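Local coordinates for D-3-phosphoglycerate dehydrogenase-related protein (Vibrio cholerae, PDB 4S1V) that probably catalyses the NAD-dependent oxidation of 3-phosphoglycerate or a related D-2-hydroxyacid, or the reverse reduction of the 2-oxoacid, at residues K196-L208 with G218-P230. Sequence-based numbering, arbitrary orientation.
Sequences KAEFFAKADVLSL and GIVTKQDLLAMKP
F200 lies between D224 and L206, its ring gripped on both faces. D224 CB sits 3.7 Å from the ring centroid, 8° off the normal, a CH-pi contact; L206 CD1 covers the opposite face nearer the rim. M228 comes in at the ring's edge, CG 3.6 Å from F200 CD2 and SD making a Met-aromatic contact.

Beyond the ring, D224 turns its carboxylate to K196, whose chain bends at chi3 (74°) to bring NZ 2.7 Å from OD2 on the syn lone pair. OD2 also accepts from T221 N, and T221 OG1 accepts from D224 N: a capping box starting helix 222-226, which the salt bridge ties to helix 196-202.

At the other end K229, its chain stretched out from CG, runs past A201 O and makes a salt bridge, NZ 2.7 Å from D204 OD1, met from above the carboxylate plane. One water joins K229 N to the carbonyls of F200 and A203.

Both helices, their short axes 45° apart, pack on one side of the Rossmann-type parallel sheet, 222-226 being the helix of the beta-alpha-beta unit 205-208 to 233-236; L208 meets V220 tip to tip, strand 150-153 touches F200 through W153, and L225 reaches F234.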
loop_
_atom_site.group_PDB
_atom_site.type_symbol
_atom_site.label_atom_id
_atom_site.label_comp_id
_atom_site.label_asym_id
_atom_site.label_seq_id
_atom_site.Cartn_x
_atom_site.Cartn_y
_atom_site.Cartn_z
ATOM N N LYS C 196 -34.831 11.568 14.404
ATOM C CA LYS C 196 -33.383 11.401 14.272
ATOM C C LYS C 196 -33.025 9.938 14.002
ATOM O O LYS C 196 -32.147 9.652 13.175
ATOM C CB LYS C 196 -32.660 11.927 15.528
ATOM C CG LYS C 196 -31.141 11.841 15.464
ATOM C CD LYS C 196 -30.443 12.454 16.677
ATOM C CE LYS C 196 -30.553 11.584 17.919
ATOM N NZ LYS C 196 -29.445 11.871 18.872
ATOM N N ALA C 197 -33.710 9.025 14.697
ATOM C CA ALA C 197 -33.504 7.580 14.505
ATOM C C ALA C 197 -33.717 7.149 13.045
ATOM O O ALA C 197 -32.872 6.465 12.471
ATOM C CB ALA C 197 -34.381 6.771 15.454
ATOM N N GLU C 198 -34.821 7.576 12.433
ATOM C CA GLU C 198 -35.057 7.299 11.010
ATOM C C GLU C 198 -33.973 7.925 10.112
ATOM O O GLU C 198 -33.550 7.321 9.128
ATOM C CB GLU C 198 -36.453 7.781 10.585
ATOM C CG GLU C 198 -36.638 7.901 9.077
ATOM C CD GLU C 198 -38.063 8.220 8.658
ATOM O OE1 GLU C 198 -38.955 7.363 8.833
ATOM O OE2 GLU C 198 -38.290 9.323 8.125
ATOM N N PHE C 199 -33.537 9.133 10.460
ATOM C CA PHE C 199 -32.546 9.868 9.684
ATOM C C PHE C 199 -31.228 9.104 9.607
ATOM O O PHE C 199 -30.702 8.898 8.521
ATOM C CB PHE C 199 -32.355 11.281 10.265
ATOM C CG PHE C 199 -31.337 12.125 9.532
ATOM C CD1 PHE C 199 -31.568 12.556 8.226
ATOM C CD2 PHE C 199 -30.157 12.514 10.165
ATOM C CE1 PHE C 199 -30.634 13.346 7.567
ATOM C CE2 PHE C 199 -29.221 13.306 9.510
ATOM C CZ PHE C 199 -29.456 13.718 8.209
ATOM N N PHE C 200 -30.711 8.652 10.750
ATOM C CA PHE C 200 -29.464 7.885 10.756
ATOM C C PHE C 200 -29.593 6.498 10.141
ATOM O O PHE C 200 -28.643 6.001 9.532
ATOM C CB PHE C 200 -28.843 7.821 12.159
ATOM C CG PHE C 200 -28.076 9.057 12.519
ATOM C CD1 PHE C 200 -28.734 10.187 12.980
ATOM C CD2 PHE C 200 -26.694 9.105 12.364
ATOM C CE1 PHE C 200 -28.032 11.347 13.291
ATOM C CE2 PHE C 200 -25.984 10.254 12.677
ATOM C CZ PHE C 200 -26.656 11.378 13.142
ATOM N N ALA C 201 -30.768 5.886 10.282
ATOM C CA ALA C 201 -31.006 4.558 9.721
ATOM C C ALA C 201 -31.058 4.556 8.189
ATOM O O ALA C 201 -30.564 3.621 7.556
ATOM C CB ALA C 201 -32.283 3.955 10.299
ATOM N N LYS C 202 -31.636 5.606 7.604
ATOM C CA LYS C 202 -31.961 5.621 6.172
ATOM C C LYS C 202 -30.955 6.347 5.269
ATOM O O LYS C 202 -30.925 6.114 4.062
ATOM C CB LYS C 202 -33.372 6.183 5.948
ATOM C CG LYS C 202 -34.470 5.356 6.600
ATOM C CD LYS C 202 -35.858 5.827 6.195
ATOM C CE LYS C 202 -36.924 4.921 6.803
ATOM N NZ LYS C 202 -38.244 5.040 6.123
ATOM N N ALA C 203 -30.123 7.214 5.834
ATOM C CA ALA C 203 -29.207 7.997 4.999
ATOM C C ALA C 203 -28.065 7.125 4.492
ATOM O O ALA C 203 -27.465 6.389 5.265
ATOM C CB ALA C 203 -28.670 9.193 5.766
ATOM N N ASP C 204 -27.795 7.178 3.189
ATOM C CA ASP C 204 -26.598 6.543 2.634
ATOM C C ASP C 204 -25.393 7.461 2.787
ATOM O O ASP C 204 -24.301 7.024 3.149
ATOM C CB ASP C 204 -26.805 6.192 1.161
ATOM C CG ASP C 204 -27.848 5.118 0.967
ATOM O OD1 ASP C 204 -27.662 4.024 1.521
ATOM O OD2 ASP C 204 -28.852 5.364 0.261
ATOM N N VAL C 205 -25.608 8.738 2.484
ATOM C CA VAL C 205 -24.624 9.782 2.711
ATOM C C VAL C 205 -25.284 10.766 3.668
ATOM O O VAL C 205 -26.375 11.274 3.393
ATOM C CB VAL C 205 -24.222 10.480 1.395
ATOM C CG1 VAL C 205 -23.265 11.640 1.668
ATOM C CG2 VAL C 205 -23.594 9.478 0.432
ATOM N N LEU C 206 -24.633 11.012 4.799
ATOM C CA LEU C 206 -25.187 11.879 5.827
ATOM C C LEU C 206 -24.253 13.062 6.088
ATOM O O LEU C 206 -23.101 12.871 6.494
ATOM C CB LEU C 206 -25.410 11.072 7.106
ATOM C CG LEU C 206 -26.264 11.651 8.232
ATOM C CD1 LEU C 206 -26.804 10.508 9.091
ATOM C CD2 LEU C 206 -25.470 12.618 9.092
ATOM N N SER C 207 -24.761 14.277 5.866
ATOM C CA SER C 207 -23.950 15.490 5.984
ATOM C C SER C 207 -24.498 16.460 7.030
ATOM O O SER C 207 -25.694 16.774 7.033
ATOM C CB SER C 207 -23.832 16.184 4.627
ATOM O OG SER C 207 -22.742 17.085 4.611
ATOM N N LEU C 208 -23.619 16.933 7.916
ATOM C CA LEU C 208 -23.998 17.884 8.959
ATOM C C LEU C 208 -23.810 19.325 8.514
ATOM O O LEU C 208 -22.717 19.708 8.059
ATOM C CB LEU C 208 -23.177 17.651 10.231
ATOM C CG LEU C 208 -23.208 16.266 10.894
ATOM C CD1 LEU C 208 -22.396 16.288 12.183
ATOM C CD2 LEU C 208 -24.635 15.812 11.179
ATOM N N GLY C 218 -22.363 17.940 20.990
ATOM C CA GLY C 218 -22.568 16.508 21.184
ATOM C C GLY C 218 -23.931 15.995 20.745
ATOM O O GLY C 218 -24.404 14.971 21.248
ATOM N N ILE C 219 -24.563 16.698 19.805
ATOM C CA ILE C 219 -25.891 16.301 19.330
ATOM C C ILE C 219 -25.889 14.980 18.533
ATOM O O ILE C 219 -26.865 14.235 18.561
ATOM C CB ILE C 219 -26.616 17.443 18.571
ATOM C CG1 ILE C 219 -28.127 17.166 18.524
ATOM C CG2 ILE C 219 -26.009 17.659 17.187
ATOM C CD1 ILE C 219 -28.983 18.387 18.288
ATOM N N VAL C 220 -24.796 14.694 17.831
ATOM C CA VAL C 220 -24.596 13.359 17.268
ATOM C C VAL C 220 -23.897 12.495 18.326
ATOM O O VAL C 220 -22.798 12.816 18.773
ATOM C CB VAL C 220 -23.785 13.376 15.946
ATOM C CG1 VAL C 220 -23.769 11.987 15.325
ATOM C CG2 VAL C 220 -24.358 14.394 14.962
ATOM N N THR C 221 -24.557 11.415 18.740
ATOM C CA THR C 221 -23.996 10.492 19.729
ATOM C C THR C 221 -23.337 9.314 19.026
ATOM O O THR C 221 -23.604 9.076 17.839
ATOM C CB THR C 221 -25.085 9.915 20.656
ATOM O OG1 THR C 221 -25.942 9.044 19.897
ATOM C CG2 THR C 221 -25.903 11.037 21.317
ATOM N N LYS C 222 -22.497 8.576 19.760
ATOM C CA LYS C 222 -21.903 7.341 19.247
ATOM C C LYS C 222 -22.993 6.363 18.804
ATOM O O LYS C 222 -22.848 5.678 17.790
ATOM C CB LYS C 222 -20.995 6.681 20.298
ATOM C CG LYS C 222 -20.241 5.467 19.778
ATOM C CD LYS C 222 -19.347 4.860 20.848
ATOM C CE LYS C 222 -18.280 3.979 20.222
ATOM N NZ LYS C 222 -17.266 3.572 21.233
ATOM N N GLN C 223 -24.082 6.318 19.565
ATOM C CA GLN C 223 -25.233 5.472 19.247
ATOM C C GLN C 223 -25.870 5.853 17.902
ATOM O O GLN C 223 -26.263 4.984 17.133
ATOM C CB GLN C 223 -26.255 5.489 20.399
ATOM C CG GLN C 223 -25.760 4.828 21.693
ATOM C CD GLN C 223 -25.001 5.768 22.649
ATOM O OE1 GLN C 223 -24.292 6.701 22.232
ATOM N NE2 GLN C 223 -25.140 5.507 23.949
ATOM N N ASP C 224 -25.942 7.151 17.613
ATOM C CA ASP C 224 -26.413 7.635 16.312
ATOM C C ASP C 224 -25.535 7.119 15.167
ATOM O O ASP C 224 -26.050 6.636 14.162
ATOM C CB ASP C 224 -26.458 9.166 16.271
ATOM C CG ASP C 224 -27.453 9.765 17.258
ATOM O OD1 ASP C 224 -28.468 9.108 17.587
ATOM O OD2 ASP C 224 -27.215 10.917 17.689
ATOM N N LEU C 225 -24.213 7.233 15.317
ATOM C CA LEU C 225 -23.289 6.706 14.308
ATOM C C LEU C 225 -23.460 5.200 14.113
ATOM O O LEU C 225 -23.445 4.715 12.977
ATOM C CB LEU C 225 -21.835 7.027 14.657
ATOM C CG LEU C 225 -21.441 8.498 14.802
ATOM C CD1 LEU C 225 -19.979 8.599 15.194
ATOM C CD2 LEU C 225 -21.715 9.298 13.529
ATOM N N LEU C 226 -23.642 4.472 15.215
ATOM C CA LEU C 226 -23.747 3.004 15.167
ATOM C C LEU C 226 -25.031 2.513 14.499
ATOM O O LEU C 226 -25.089 1.379 14.013
ATOM C CB LEU C 226 -23.605 2.396 16.568
ATOM C CG LEU C 226 -22.206 2.474 17.193
ATOM C CD1 LEU C 226 -22.280 2.300 18.703
ATOM C CD2 LEU C 226 -21.274 1.450 16.557
ATOM N N ALA C 227 -26.043 3.378 14.465
ATOM C CA ALA C 227 -27.317 3.071 13.824
ATOM C C ALA C 227 -27.280 3.292 12.312
ATOM O O ALA C 227 -28.292 3.106 11.637
ATOM C CB ALA C 227 -28.442 3.885 14.457
ATOM N N MET C 228 -26.119 3.683 11.782
ATOM C CA MET C 228 -25.998 3.974 10.350
ATOM C C MET C 228 -25.779 2.695 9.539
ATOM O O MET C 228 -25.364 1.674 10.088
ATOM C CB MET C 228 -24.872 4.990 10.085
ATOM C CG MET C 228 -25.226 6.422 10.485
ATOM S SD MET C 228 -23.910 7.644 10.290
ATOM C CE MET C 228 -23.866 7.799 8.504
ATOM N N LYS C 229 -26.062 2.759 8.239
ATOM C CA LYS C 229 -25.791 1.645 7.328
ATOM C C LYS C 229 -24.305 1.240 7.324
ATOM O O LYS C 229 -23.426 2.098 7.463
ATOM C CB LYS C 229 -26.246 1.992 5.907
ATOM C CG LYS C 229 -27.749 2.034 5.724
ATOM C CD LYS C 229 -28.088 2.445 4.303
ATOM C CE LYS C 229 -29.591 2.519 4.075
ATOM N NZ LYS C 229 -29.899 3.082 2.728
ATOM N N PRO C 230 -24.017 -0.069 7.171
ATOM C CA PRO C 230 -22.620 -0.562 7.215
ATOM C C PRO C 230 -21.723 -0.111 6.048
ATOM O O PRO C 230 -20.497 -0.281 6.119
ATOM C CB PRO C 230 -22.780 -2.086 7.212
ATOM C CG PRO C 230 -24.131 -2.329 6.613
ATOM C CD PRO C 230 -24.988 -1.175 7.040
HETATM O O HOH W 1 -26.908 5.439 7.454
HETATM O O HOH W 2 -32.264 4.390 2.381
#